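Local coordinates for molybdopterin-guanine dinucleotide biosynthesis protein B (Bacillus subtilis subsp. spizizenii, PDB 4OYH), which probably binds GTP, hydrolyses it weakly, and may act as an adapter in making and using the molybdopterin guanine dinucleotide cofactor, at residues S21-F26 against V119-E124; Q37-G42 against T103-I108; G69-A74 against A85-D90; G110-P115 against E129-V134; T136-Y141 against G152-H157. The protein carries 2 engineered substitutions. All coordinates share one frame; numbering follows the deposited sequence.

Contact 1: residues S21-F26 against V119-E124. With SO4 (sulfate ion), chain F.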
# COMPACT_ATOMS: atom_id res chain seq x y z
N SER A 21 5.72 -23.04 -11.58
CA SER A 21 4.56 -23.79 -12.11
C SER A 21 3.79 -23.08 -13.24
O SER A 21 3.00 -23.69 -13.92
CB SER A 21 3.59 -24.08 -10.96
OG SER A 21 4.27 -24.71 -9.89
N GLY A 22 3.99 -21.78 -13.42
CA GLY A 22 3.16 -20.99 -14.30
C GLY A 22 2.12 -20.17 -13.54
O GLY A 22 1.13 -19.74 -14.13
N LYS A 23 2.34 -19.93 -12.24
CA LYS A 23 1.30 -19.24 -11.45
C LYS A 23 1.07 -17.83 -11.96
O LYS A 23 -0.08 -17.47 -12.19
CB LYS A 23 1.65 -19.18 -9.97
CG LYS A 23 1.53 -20.50 -9.23
CD LYS A 23 1.87 -20.35 -7.76
CE LYS A 23 3.35 -20.02 -7.54
NZ LYS A 23 3.55 -19.27 -6.29
N THR A 24 2.12 -17.03 -12.17
CA THR A 24 1.85 -15.60 -12.47
C THR A 24 1.35 -15.40 -13.91
O THR A 24 0.59 -14.47 -14.18
CB THR A 24 3.07 -14.67 -12.18
OG1 THR A 24 3.53 -14.04 -13.38
CG2 THR A 24 4.20 -15.38 -11.50
N THR A 25 1.67 -16.31 -14.82
CA THR A 25 1.06 -16.28 -16.16
C THR A 25 -0.42 -16.59 -16.08
O THR A 25 -1.22 -15.91 -16.67
CB THR A 25 1.74 -17.26 -17.13
OG1 THR A 25 2.78 -16.57 -17.81
CG2 THR A 25 0.78 -17.76 -18.17
N PHE A 26 -0.77 -17.65 -15.39
CA PHE A 26 -2.16 -17.94 -15.17
C PHE A 26 -2.93 -16.74 -14.59
O PHE A 26 -3.94 -16.32 -15.13
CB PHE A 26 -2.27 -19.15 -14.26
CG PHE A 26 -3.62 -19.67 -14.14
CD1 PHE A 26 -4.36 -19.93 -15.26
CD2 PHE A 26 -4.17 -19.90 -12.88
CE1 PHE A 26 -5.66 -20.40 -15.13
CE2 PHE A 26 -5.44 -20.38 -12.75
CZ PHE A 26 -6.19 -20.64 -13.86
N VAL A 119 -7.21 -22.97 -6.98
CA VAL A 119 -6.82 -23.73 -8.15
C VAL A 119 -5.36 -24.15 -7.88
O VAL A 119 -4.55 -23.34 -7.40
CB VAL A 119 -7.02 -22.87 -9.41
CG1 VAL A 119 -6.16 -23.35 -10.55
CG2 VAL A 119 -8.50 -22.88 -9.79
N VAL A 120 -5.06 -25.42 -8.11
CA VAL A 120 -3.73 -25.98 -7.82
C VAL A 120 -3.05 -26.25 -9.15
O VAL A 120 -3.63 -26.93 -9.98
CB VAL A 120 -3.79 -27.29 -6.97
CG1 VAL A 120 -2.41 -27.90 -6.77
CG2 VAL A 120 -4.42 -27.02 -5.64
N ILE A 121 -1.87 -25.67 -9.34
CA ILE A 121 -0.98 -25.95 -10.47
C ILE A 121 0.07 -26.99 -10.08
O ILE A 121 0.80 -26.81 -9.10
CB ILE A 121 -0.19 -24.75 -10.94
CG1 ILE A 121 -0.96 -23.44 -10.78
CG2 ILE A 121 0.31 -24.97 -12.37
CD1 ILE A 121 -2.17 -23.35 -11.59
N LEU A 122 0.08 -28.11 -10.79
CA LEU A 122 1.06 -29.18 -10.62
C LEU A 122 2.10 -29.17 -11.74
O LEU A 122 1.74 -29.20 -12.91
CB LEU A 122 0.37 -30.53 -10.61
CG LEU A 122 -0.06 -31.10 -9.25
CD1 LEU A 122 0.02 -30.10 -8.16
CD2 LEU A 122 -1.43 -31.62 -9.36
N SER A 123 3.37 -29.08 -11.37
CA SER A 123 4.44 -29.30 -12.35
C SER A 123 4.61 -30.80 -12.54
O SER A 123 4.90 -31.25 -13.64
CB SER A 123 5.76 -28.64 -11.91
OG SER A 123 6.34 -29.31 -10.80
N GLU A 124 4.39 -31.57 -11.48
CA GLU A 124 4.54 -33.02 -11.48
C GLU A 124 3.48 -33.69 -10.60
O GLU A 124 3.08 -33.13 -9.57
CB GLU A 124 5.95 -33.41 -10.97
CG GLU A 124 6.34 -34.87 -11.22
CD GLU A 124 7.46 -35.05 -12.26
OE1 GLU A 124 7.61 -36.17 -12.80
OE2 GLU A 124 8.19 -34.06 -12.54
S SO4 F . 5.59 -19.30 -10.95
O1 SO4 F . 6.80 -19.27 -10.12
O2 SO4 F . 4.95 -18.00 -10.80
O3 SO4 F . 5.87 -19.68 -12.33
O4 SO4 F . 4.65 -20.32 -10.47
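I121 packs its branched side chain against the turn and first helical residues of S21-F26. Its CG2, anti to the backbone N, reaches the start of that segment, 3.7 Å from S21 CB and 3.4 Å from S21 O. The other branch, with CG1 on the backbone-N side (chi1 -33°), runs toward the helix: CG1 passes the CG of K23, and CD1 ends 4.2 Å from F26 CD2. F26 turns its ring back toward strand 118-122 because CG lies anti to the backbone N (chi1 -171°), and its CE2 meets V119 CG1 at 3.8 Å, the side chains crossing at about a right angle. No hydrogen bond joins the segments. S21 OG is held instead by F18 O, while the backbone amides turn to a sulfate. K23 N binds its O4 at 2.9 Å and G22 N its O3 at 3.0 Å, with N20 N adding a further bond. K23 starts out past I121, then bends at chi3, and its NZ makes a long, weak ion pair with E109. G22 precedes helix 23-35 as its N-cap, with phi 101°, where a CB would press on the preceding carbonyl. A nest of amides round an anion at a helix start, set on an apolar strand, is characteristic of the Walker A P-loop, consistent with the GTP site inferred here; the sulfate probably marks a phosphate position.

Contact 2: residues Q37-G42 against T103-I108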
# COMPACT_ATOMS: atom_id res chain seq x y z
N GLN A 37 -14.73 -6.91 -19.31
CA GLN A 37 -15.75 -7.34 -18.33
C GLN A 37 -15.87 -6.39 -17.15
O GLN A 37 -16.79 -6.51 -16.36
CB GLN A 37 -15.49 -8.75 -17.78
CG GLN A 37 -15.10 -9.77 -18.83
CD GLN A 37 -15.45 -11.19 -18.44
OE1 GLN A 37 -16.31 -11.43 -17.60
NE2 GLN A 37 -14.78 -12.14 -19.07
N GLY A 38 -14.96 -5.43 -17.01
CA GLY A 38 -15.12 -4.40 -16.00
C GLY A 38 -15.19 -4.91 -14.58
O GLY A 38 -15.51 -4.17 -13.65
N LEU A 39 -14.88 -6.19 -14.42
CA LEU A 39 -14.86 -6.81 -13.11
C LEU A 39 -13.83 -6.09 -12.25
O LEU A 39 -12.78 -5.69 -12.74
CB LEU A 39 -14.56 -8.30 -13.26
CG LEU A 39 -14.43 -9.10 -11.97
CD1 LEU A 39 -15.74 -9.17 -11.19
CD2 LEU A 39 -13.90 -10.48 -12.30
N ASN A 40 -14.15 -5.89 -10.98
CA ASN A 40 -13.31 -5.06 -10.10
C ASN A 40 -12.64 -5.93 -9.02
O ASN A 40 -13.16 -6.20 -7.92
CB ASN A 40 -14.17 -3.93 -9.51
CG ASN A 40 -13.53 -3.22 -8.36
OD1 ASN A 40 -12.30 -3.17 -8.22
ND2 ASN A 40 -14.36 -2.66 -7.49
N LEU A 41 -11.45 -6.38 -9.36
CA LEU A 41 -10.85 -7.52 -8.73
C LEU A 41 -9.44 -7.16 -8.25
O LEU A 41 -8.68 -6.57 -8.99
CB LEU A 41 -10.86 -8.68 -9.71
CG LEU A 41 -9.92 -9.89 -9.51
CD1 LEU A 41 -10.37 -10.86 -8.43
CD2 LEU A 41 -9.84 -10.56 -10.81
N GLY A 42 -9.15 -7.50 -7.01
CA GLY A 42 -7.87 -7.24 -6.40
C GLY A 42 -6.95 -8.44 -6.58
O GLY A 42 -7.38 -9.51 -6.96
N THR A 103 -12.91 -3.31 -3.39
CA THR A 103 -12.81 -4.21 -4.53
C THR A 103 -14.04 -5.11 -4.52
O THR A 103 -14.63 -5.29 -3.47
CB THR A 103 -11.50 -5.06 -4.49
OG1 THR A 103 -11.45 -5.80 -3.27
CG2 THR A 103 -10.25 -4.18 -4.57
N ASP A 104 -14.41 -5.69 -5.66
CA ASP A 104 -15.54 -6.65 -5.72
C ASP A 104 -15.19 -8.05 -5.25
O ASP A 104 -16.04 -8.84 -4.87
CB ASP A 104 -16.07 -6.81 -7.16
CG ASP A 104 -16.72 -5.56 -7.73
OD1 ASP A 104 -17.13 -4.66 -6.94
OD2 ASP A 104 -16.84 -5.51 -8.99
N CYS A 105 -13.91 -8.40 -5.37
CA CYS A 105 -13.49 -9.78 -5.21
C CYS A 105 -11.96 -9.85 -5.18
O CYS A 105 -11.29 -8.83 -5.29
CB CYS A 105 -14.05 -10.64 -6.34
SG CYS A 105 -13.71 -9.99 -7.98
N LEU A 106 -11.42 -11.05 -5.01
CA LEU A 106 -9.98 -11.14 -4.77
C LEU A 106 -9.36 -12.44 -5.28
O LEU A 106 -9.84 -13.55 -5.02
CB LEU A 106 -9.71 -10.95 -3.29
CG LEU A 106 -8.27 -11.13 -2.82
CD1 LEU A 106 -7.30 -10.06 -3.42
CD2 LEU A 106 -8.25 -11.13 -1.32
N LEU A 107 -8.30 -12.23 -6.06
CA LEU A 107 -7.39 -13.26 -6.54
C LEU A 107 -6.19 -13.30 -5.63
O LEU A 107 -5.53 -12.29 -5.44
CB LEU A 107 -6.92 -12.97 -7.97
CG LEU A 107 -6.96 -14.02 -9.08
CD1 LEU A 107 -5.94 -13.72 -10.13
CD2 LEU A 107 -6.80 -15.40 -8.59
N ILE A 108 -5.92 -14.46 -5.04
CA ILE A 108 -4.74 -14.59 -4.17
C ILE A 108 -3.73 -15.58 -4.79
O ILE A 108 -4.11 -16.69 -5.17
CB ILE A 108 -5.12 -15.09 -2.78
CG1 ILE A 108 -6.27 -14.23 -2.22
CG2 ILE A 108 -3.89 -15.13 -1.92
CD1 ILE A 108 -6.44 -14.30 -0.74
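With CG anti to the backbone N in N40 (chi1 166°) and on the backbone-N side in D104 (chi1 -66°), the side chains cross at about a right angle, with the amide and carboxylate planes 65° apart. D104 OD2 lies 3.1 Å from N40 CB and takes a weak bond from N40 N. The firmer link is D104 N to N40 O at 2.6 Å. N40 ND2 is bonded to E102 O, so an alanine here, lacking the amide beside D104, would probably leave that carbonyl without this donor. Farther along, G42 N bonds to C105 O (3.1 Å), and L107 N to G42 O at 3.0 Å. Between these backbone links L41 places CD1 against C105 SG (3.5 Å) and L107 CB, while L39 CD1 also touches the same sulfur. On the opposite face L106 CD1 lies 3.6 Å from G42 C. T103 and D104 are probably part of the GTP site. Strands 41-46 and 105-109 thus pair in parallel at one edge of the central sheet of this chain, with helix 23-35 and helix 161-171 against L39 and L41, and helix 91-100 against L106.

Contact 3: residues G69-A74 against A85-D90. Engineered in segment 85-90: L88 (natural residue Asn).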
# COMPACT_ATOMS: atom_id res chain seq x y z
N GLY A 69 12.71 5.01 9.52
CA GLY A 69 12.15 5.31 10.84
C GLY A 69 10.71 4.80 11.13
O GLY A 69 10.47 4.26 12.20
N ALA A 70 9.74 4.96 10.21
CA ALA A 70 8.32 4.64 10.50
C ALA A 70 7.72 3.37 9.85
O ALA A 70 8.30 2.78 8.94
CB ALA A 70 7.46 5.83 10.11
N ASP A 71 6.51 3.01 10.33
CA ASP A 71 5.81 1.72 10.11
C ASP A 71 4.82 1.64 8.97
O ASP A 71 4.70 0.62 8.27
CB ASP A 71 4.99 1.38 11.37
CG ASP A 71 3.98 2.50 11.73
OD1 ASP A 71 4.18 3.66 11.28
OD2 ASP A 71 2.99 2.22 12.46
N VAL A 72 4.01 2.70 8.87
CA VAL A 72 3.03 2.88 7.81
C VAL A 72 3.40 4.15 7.05
O VAL A 72 3.29 5.26 7.58
CB VAL A 72 1.63 2.97 8.40
CG1 VAL A 72 0.56 3.16 7.33
CG2 VAL A 72 1.37 1.72 9.24
N THR A 73 3.88 3.98 5.82
CA THR A 73 4.32 5.12 4.98
C THR A 73 3.75 5.01 3.57
O THR A 73 3.55 3.91 3.07
CB THR A 73 5.88 5.22 4.84
OG1 THR A 73 6.36 4.13 4.07
CG2 THR A 73 6.61 5.21 6.18
N ALA A 74 3.54 6.13 2.89
CA ALA A 74 2.95 6.11 1.55
C ALA A 74 3.23 7.34 0.67
O ALA A 74 3.56 8.44 1.16
CB ALA A 74 1.47 5.91 1.66
N ALA A 85 3.29 -0.96 4.74
CA ALA A 85 2.71 -1.02 6.08
C ALA A 85 3.21 -2.21 6.87
O ALA A 85 2.81 -3.31 6.58
CB ALA A 85 1.20 -1.07 6.00
N ARG A 86 4.05 -1.95 7.87
CA ARG A 86 4.55 -2.96 8.80
C ARG A 86 3.56 -3.27 9.94
O ARG A 86 3.52 -2.56 10.93
CB ARG A 86 5.87 -2.50 9.41
CG ARG A 86 7.08 -2.89 8.61
CD ARG A 86 8.39 -2.15 8.99
NE ARG A 86 9.39 -2.46 7.96
CZ ARG A 86 9.96 -3.66 7.82
NH1 ARG A 86 9.68 -4.64 8.68
NH2 ARG A 86 10.82 -3.87 6.82
N ARG A 87 2.80 -4.34 9.78
CA ARG A 87 1.91 -4.87 10.82
C ARG A 87 2.06 -6.38 10.96
O ARG A 87 2.73 -7.06 10.17
CB ARG A 87 0.43 -4.59 10.52
CG ARG A 87 0.09 -3.21 10.23
CD ARG A 87 0.58 -2.34 11.30
NE ARG A 87 -0.23 -1.16 11.55
CZ ARG A 87 0.26 -0.10 12.15
NH1 ARG A 87 1.55 -0.11 12.51
NH2 ARG A 87 -0.51 0.93 12.41
N LEU A 88 1.36 -6.90 11.95
CA LEU A 88 1.28 -8.33 12.11
C LEU A 88 0.09 -8.76 11.27
O LEU A 88 -1.01 -8.98 11.78
CB LEU A 88 1.13 -8.73 13.58
CG LEU A 88 1.49 -10.16 13.99
CD1 LEU A 88 0.42 -10.66 14.93
CD2 LEU A 88 1.66 -11.12 12.84
N TRP A 89 0.35 -8.84 9.96
CA TRP A 89 -0.63 -9.21 8.95
C TRP A 89 -0.94 -10.68 9.01
O TRP A 89 -0.04 -11.50 9.07
CB TRP A 89 -0.12 -8.91 7.54
CG TRP A 89 0.00 -7.46 7.27
CD1 TRP A 89 1.15 -6.73 7.14
CD2 TRP A 89 -1.07 -6.55 7.12
NE1 TRP A 89 0.85 -5.43 6.90
CE2 TRP A 89 -0.51 -5.29 6.89
CE3 TRP A 89 -2.47 -6.68 7.15
CZ2 TRP A 89 -1.31 -4.14 6.68
CZ3 TRP A 89 -3.25 -5.54 6.94
CH2 TRP A 89 -2.67 -4.30 6.71
N ASP A 90 -2.22 -11.01 8.96
CA ASP A 90 -2.64 -12.32 8.59
C ASP A 90 -3.67 -12.11 7.48
O ASP A 90 -4.02 -10.98 7.20
CB ASP A 90 -3.21 -13.12 9.77
CG ASP A 90 -4.13 -12.30 10.66
OD1 ASP A 90 -5.20 -11.85 10.19
OD2 ASP A 90 -3.80 -12.13 11.85
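D71 and R87 form a salt bridge, OD2 to NH1 at 2.7 Å. The carboxylate and guanidinium planes are 60° apart, and NH1 meets OD2 on its anti side, somewhat out of the carboxylate plane. V72 CG2 sits over the centre of one guanidinium face, 3.6 Å from CZ, so the charged group is flanked by a carboxylate at its edge and a methyl on its flat side. Beside it the backbones join: R86 N binds D71 O at 2.7 Å, and V72 with A85 makes a non-hydrogen-bonded antiparallel pair. R87 gets there by folding back, its chain bent at chi2 (-53°) and chi3. Its CB rests on one face of the W89 ring, whose NE1 binds A85 O at 2.9 Å with the acceptor in the ring plane. R87 NH2 also hydrogen-bonds to L101 O of the second subunit. A leucine in place of R87 would probably leave D71 without its countercharge and that carbonyl without its donor. The whole is the open end of the beta hairpin of strands 72-77 and 80-86, where T73, A74, A85 and R86 pair with a strand of the second subunit, consistent with a dimer interface.

Contact 4: residues G110-P115 against E129-V134; sequences GFKKAP and EALKTV. With SO4 (sulfate ion), chain G.
The loop after strand 105-109 holds a type I beta turn, F111 to A114, and here meets the extended chain that leads from helix 127-130 into strand 136-141. T133 and K112 make the junction. T133 points its side chain at the turn, and with OG1 anti to the backbone N (chi1 -169°) the hydroxyl donates to K112 O; the modelled separation is very short, so its exact length is doubtful. K118 NZ bonds weakly to T133 OG1 and more firmly to carbonyls of both segments, A114 O and V134 O. K112 CD touches L131 CD2 at 4.1 Å. The lysine chain then bends at chi3 and chi4, which brings NZ into the neighbourhood of backbone carbonyls, 3.9 Å from A130 O. At the far end V134 CG2 touches P115 CA, also at 4.1 Å. The turn's backbone also binds a sulfate: K112 N meets sulfate O4 at 2.5 Å, and F111 N gives a weak bond to O2. G110 lies just before, with phi 94°, and a CB there would run into that oxygen. L131 tucks between F18, V120 and L122, close to the inferred GTP-binding loop. The contact thus joins two connecting segments of a P-loop NTPase-like alpha/beta fold, the loop between strands 105-109 and 118-122 and the link from helix 127-130 to strand 136-141, through a side-chain-to-backbone bond.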
# COMPACT_ATOMS: atom_id res chain seq x y z
N GLY A 110 -0.83 -17.90 -3.53
CA GLY A 110 -0.29 -18.41 -2.24
C GLY A 110 -1.27 -18.57 -1.06
O GLY A 110 -2.45 -18.76 -1.32
N PHE A 111 -0.82 -18.44 0.20
CA PHE A 111 -1.52 -18.87 1.44
C PHE A 111 -2.24 -20.18 1.27
O PHE A 111 -3.48 -20.24 1.52
CB PHE A 111 -2.58 -17.87 1.97
CG PHE A 111 -2.04 -16.48 2.15
CD1 PHE A 111 -1.46 -16.07 3.39
CD2 PHE A 111 -2.02 -15.65 1.07
CE1 PHE A 111 -0.87 -14.75 3.52
CE2 PHE A 111 -1.50 -14.30 1.12
CZ PHE A 111 -0.91 -13.87 2.34
N LYS A 112 -1.53 -21.22 0.85
CA LYS A 112 -2.11 -22.59 0.74
C LYS A 112 -2.99 -23.04 1.91
O LYS A 112 -3.81 -23.94 1.77
CB LYS A 112 -1.01 -23.62 0.69
CG LYS A 112 0.08 -23.39 -0.36
CD LYS A 112 1.19 -24.37 -0.18
CE LYS A 112 1.59 -24.50 1.24
NZ LYS A 112 1.27 -25.92 1.60
N LYS A 113 -2.74 -22.46 3.07
CA LYS A 113 -3.31 -22.88 4.33
C LYS A 113 -4.69 -22.31 4.52
O LYS A 113 -5.44 -22.75 5.38
CB LYS A 113 -2.42 -22.42 5.49
CG LYS A 113 -2.32 -20.86 5.62
CD LYS A 113 -0.94 -20.25 5.20
CE LYS A 113 -0.68 -18.93 5.97
NZ LYS A 113 0.77 -18.58 6.19
N ALA A 114 -5.01 -21.28 3.75
CA ALA A 114 -6.31 -20.62 3.83
C ALA A 114 -7.40 -21.57 3.35
O ALA A 114 -7.12 -22.45 2.53
CB ALA A 114 -6.34 -19.28 2.98
N PRO A 115 -8.63 -21.37 3.84
CA PRO A 115 -9.86 -22.11 3.50
C PRO A 115 -10.52 -21.77 2.15
O PRO A 115 -11.51 -22.41 1.80
CB PRO A 115 -10.81 -21.70 4.61
CG PRO A 115 -10.34 -20.31 5.01
CD PRO A 115 -8.86 -20.40 4.93
N GLU A 129 1.00 -33.78 -3.42
CA GLU A 129 1.21 -34.27 -2.06
C GLU A 129 1.66 -33.19 -1.12
O GLU A 129 0.98 -32.91 -0.14
CB GLU A 129 2.24 -35.40 -2.07
CG GLU A 129 1.61 -36.78 -2.19
CD GLU A 129 0.50 -36.83 -3.23
OE1 GLU A 129 -0.65 -37.14 -2.85
OE2 GLU A 129 0.77 -36.54 -4.42
N ALA A 130 2.82 -32.59 -1.39
CA ALA A 130 3.30 -31.51 -0.53
C ALA A 130 2.36 -30.28 -0.52
O ALA A 130 2.35 -29.50 0.43
CB ALA A 130 4.69 -31.10 -0.96
N LEU A 131 1.55 -30.12 -1.57
CA LEU A 131 0.56 -29.04 -1.58
C LEU A 131 -0.68 -29.62 -0.89
O LEU A 131 -1.56 -30.20 -1.51
CB LEU A 131 0.26 -28.55 -3.01
CG LEU A 131 1.51 -28.18 -3.80
CD1 LEU A 131 1.24 -28.12 -5.30
CD2 LEU A 131 2.11 -26.86 -3.30
N LYS A 132 -0.67 -29.51 0.43
CA LYS A 132 -1.68 -30.08 1.29
C LYS A 132 -2.70 -28.98 1.56
O LYS A 132 -2.36 -27.95 2.15
CB LYS A 132 -1.01 -30.60 2.59
CG LYS A 132 -1.86 -31.54 3.46
CD LYS A 132 -2.98 -30.79 4.22
CE LYS A 132 -4.40 -31.24 3.81
NZ LYS A 132 -5.49 -30.24 4.05
N THR A 133 -3.95 -29.15 1.14
CA THR A 133 -4.92 -28.08 1.38
C THR A 133 -6.35 -28.40 1.00
O THR A 133 -6.64 -29.34 0.25
CB THR A 133 -4.52 -26.79 0.60
OG1 THR A 133 -5.33 -25.68 1.05
CG2 THR A 133 -4.66 -26.98 -0.91
N VAL A 134 -7.24 -27.55 1.49
CA VAL A 134 -8.67 -27.72 1.32
C VAL A 134 -9.25 -26.74 0.30
O VAL A 134 -8.66 -25.71 -0.03
CB VAL A 134 -9.43 -27.55 2.67
CG1 VAL A 134 -8.80 -28.45 3.73
CG2 VAL A 134 -9.37 -26.13 3.15
S SO4 G . 2.27 -20.28 1.02
O1 SO4 G . 2.58 -19.61 2.27
O2 SO4 G . 2.27 -19.34 -0.10
O3 SO4 G . 3.24 -21.32 0.75
O4 SO4 G . 0.95 -20.86 1.19

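Contact 5: residues T136-Y141 against G152-H157; sequences TIAIIY and GLPIFH. With SO4 (sulfate ion), chain H.
Strands 136-141 and 155-156 pair in parallel at the far edge of the central sheet of this chain, with 155-156 outermost. I139 carries the pairing with both backbone polar atoms: its N binds P154 O at 3.1 Å, and its O accepts from F156 N at 3.0 Å. On the face carrying I139 and I155 the side chains interlock. L153, CG held between the backbone N and the carbonyl carbon (chi1 41°), splays its methyls so that CD1 meets I139 CD1 at 3.5 Å and CD2 meets T136 CG2 at 3.4 Å. I155 sends CD1 to I139 CB (3.8 Å) and CG2 to the edge of the Y141 ring, near CD2. The same ring has I139 CG2 over the centre of one face. On the other face A138 CB approaches the F156 ring in its plane, 3.8 Å from CE2, and helix 161-171 packs on F156. At the start of the strand T136 N binds a sulfate O3 at 3.0 Å, with N135 N as a second donor. Two straight backbone bonds set the register, while the side-chain contacts are chiefly apolar, so this edge strand is held across the pair by branched aliphatic packing without a salt bridge.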
# COMPACT_ATOMS: atom_id res chain seq x y z
N THR A 136 -10.15 -27.27 -2.90
CA THR A 136 -9.52 -27.28 -4.20
C THR A 136 -10.60 -27.48 -5.24
O THR A 136 -11.34 -28.46 -5.15
CB THR A 136 -8.48 -28.41 -4.32
OG1 THR A 136 -7.44 -28.18 -3.37
CG2 THR A 136 -7.89 -28.47 -5.72
N ILE A 137 -10.71 -26.58 -6.21
CA ILE A 137 -11.85 -26.64 -7.16
C ILE A 137 -11.42 -27.01 -8.54
O ILE A 137 -12.28 -27.26 -9.42
CB ILE A 137 -12.65 -25.30 -7.20
CG1 ILE A 137 -11.75 -24.12 -7.51
CG2 ILE A 137 -13.39 -25.12 -5.84
CD1 ILE A 137 -12.46 -22.84 -7.90
N ALA A 138 -10.10 -27.04 -8.74
CA ALA A 138 -9.54 -27.50 -10.01
C ALA A 138 -8.07 -27.74 -9.94
O ALA A 138 -7.37 -27.20 -9.09
CB ALA A 138 -9.82 -26.50 -11.08
N ILE A 139 -7.59 -28.55 -10.87
CA ILE A 139 -6.17 -28.77 -11.01
C ILE A 139 -5.76 -28.42 -12.40
O ILE A 139 -6.36 -28.86 -13.37
CB ILE A 139 -5.77 -30.22 -10.70
CG1 ILE A 139 -5.94 -30.50 -9.20
CG2 ILE A 139 -4.31 -30.48 -11.12
CD1 ILE A 139 -6.28 -31.88 -8.91
N ILE A 140 -4.74 -27.59 -12.48
CA ILE A 140 -3.95 -27.41 -13.67
C ILE A 140 -2.68 -28.24 -13.52
O ILE A 140 -1.74 -27.84 -12.84
CB ILE A 140 -3.59 -25.95 -13.87
CG1 ILE A 140 -4.85 -25.13 -14.05
CG2 ILE A 140 -2.70 -25.78 -15.08
CD1 ILE A 140 -4.58 -23.70 -13.94
N TYR A 141 -2.62 -29.41 -14.11
CA TYR A 141 -1.34 -30.10 -14.05
C TYR A 141 -0.47 -29.21 -14.99
O TYR A 141 -1.05 -28.39 -15.70
CB TYR A 141 -1.46 -31.60 -14.46
CG TYR A 141 -2.13 -32.62 -13.54
CD1 TYR A 141 -1.50 -33.11 -12.39
CD2 TYR A 141 -3.36 -33.17 -13.88
CE1 TYR A 141 -2.12 -34.09 -11.59
CE2 TYR A 141 -3.98 -34.15 -13.07
CZ TYR A 141 -3.35 -34.60 -11.93
OH TYR A 141 -3.95 -35.54 -11.13
N GLY A 152 -12.90 -35.98 -7.91
CA GLY A 152 -13.53 -34.91 -7.17
C GLY A 152 -13.39 -33.50 -7.69
O GLY A 152 -13.81 -32.56 -7.01
N LEU A 153 -12.80 -33.34 -8.87
CA LEU A 153 -12.64 -32.01 -9.45
C LEU A 153 -12.19 -32.04 -10.89
O LEU A 153 -11.70 -33.05 -11.39
CB LEU A 153 -11.64 -31.18 -8.61
CG LEU A 153 -10.39 -31.89 -8.09
CD1 LEU A 153 -9.66 -32.58 -9.20
CD2 LEU A 153 -9.46 -30.93 -7.38
N PRO A 154 -12.38 -30.92 -11.59
CA PRO A 154 -12.00 -30.88 -13.01
C PRO A 154 -10.48 -30.74 -13.23
O PRO A 154 -9.82 -30.16 -12.39
CB PRO A 154 -12.76 -29.64 -13.51
CG PRO A 154 -12.91 -28.81 -12.33
CD PRO A 154 -13.21 -29.78 -11.23
N ILE A 155 -9.98 -31.22 -14.36
CA ILE A 155 -8.55 -31.18 -14.73
C ILE A 155 -8.35 -30.51 -16.08
O ILE A 155 -8.99 -30.88 -17.06
CB ILE A 155 -7.92 -32.58 -14.83
CG1 ILE A 155 -8.31 -33.46 -13.65
CG2 ILE A 155 -6.42 -32.45 -14.97
CD1 ILE A 155 -7.82 -32.98 -12.33
N PHE A 156 -7.43 -29.55 -16.14
CA PHE A 156 -7.17 -28.78 -17.34
C PHE A 156 -5.73 -28.91 -17.82
O PHE A 156 -4.87 -29.30 -17.04
CB PHE A 156 -7.44 -27.34 -17.08
CG PHE A 156 -8.79 -27.08 -16.58
CD1 PHE A 156 -9.86 -27.09 -17.44
CD2 PHE A 156 -9.00 -26.81 -15.27
CE1 PHE A 156 -11.09 -26.84 -16.98
CE2 PHE A 156 -10.25 -26.56 -14.81
CZ PHE A 156 -11.29 -26.59 -15.67
N HIS A 157 -5.46 -28.55 -19.08
CA HIS A 157 -4.10 -28.17 -19.44
C HIS A 157 -3.84 -26.71 -19.06
O HIS A 157 -4.78 -25.88 -18.98
CB HIS A 157 -3.69 -28.39 -20.93
CG HIS A 157 -4.80 -28.39 -21.95
ND1 HIS A 157 -5.49 -29.52 -22.31
CD2 HIS A 157 -5.23 -27.40 -22.79
CE1 HIS A 157 -6.37 -29.23 -23.27
NE2 HIS A 157 -6.23 -27.96 -23.57
S SO4 H . -11.01 -30.74 -0.93
O1 SO4 H . -10.26 -31.75 -0.17
O2 SO4 H . -11.63 -29.74 -0.08
O3 SO4 H . -10.03 -30.07 -1.76
O4 SO4 H . -12.06 -31.34 -1.73

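Contacts 1, 2 and 5 all belong to the parallel sheet: contacts 2 and 5 lie at its two edges in this chain, and contact 1 sets the phosphate-binding turn against an inner strand. Contacts 1 and 2 are the buried ones; contacts 3, 4 and 5 are only partly so. Contact 1 touches contact 5 through the neighbouring strands 118-122 and 136-141, and contact 4 through L131 on V120 and L122. Contact 3 stands apart, its centre about 30 Å from that of contact 1. Chemistry follows place: apolar packing beside amide-bound sulfate in contact 1, backbone ladders in contacts 2 and 5, a salt bridge in the intersubunit hairpin, and a hydroxyl-to-carbonyl bond between loops in contact 4.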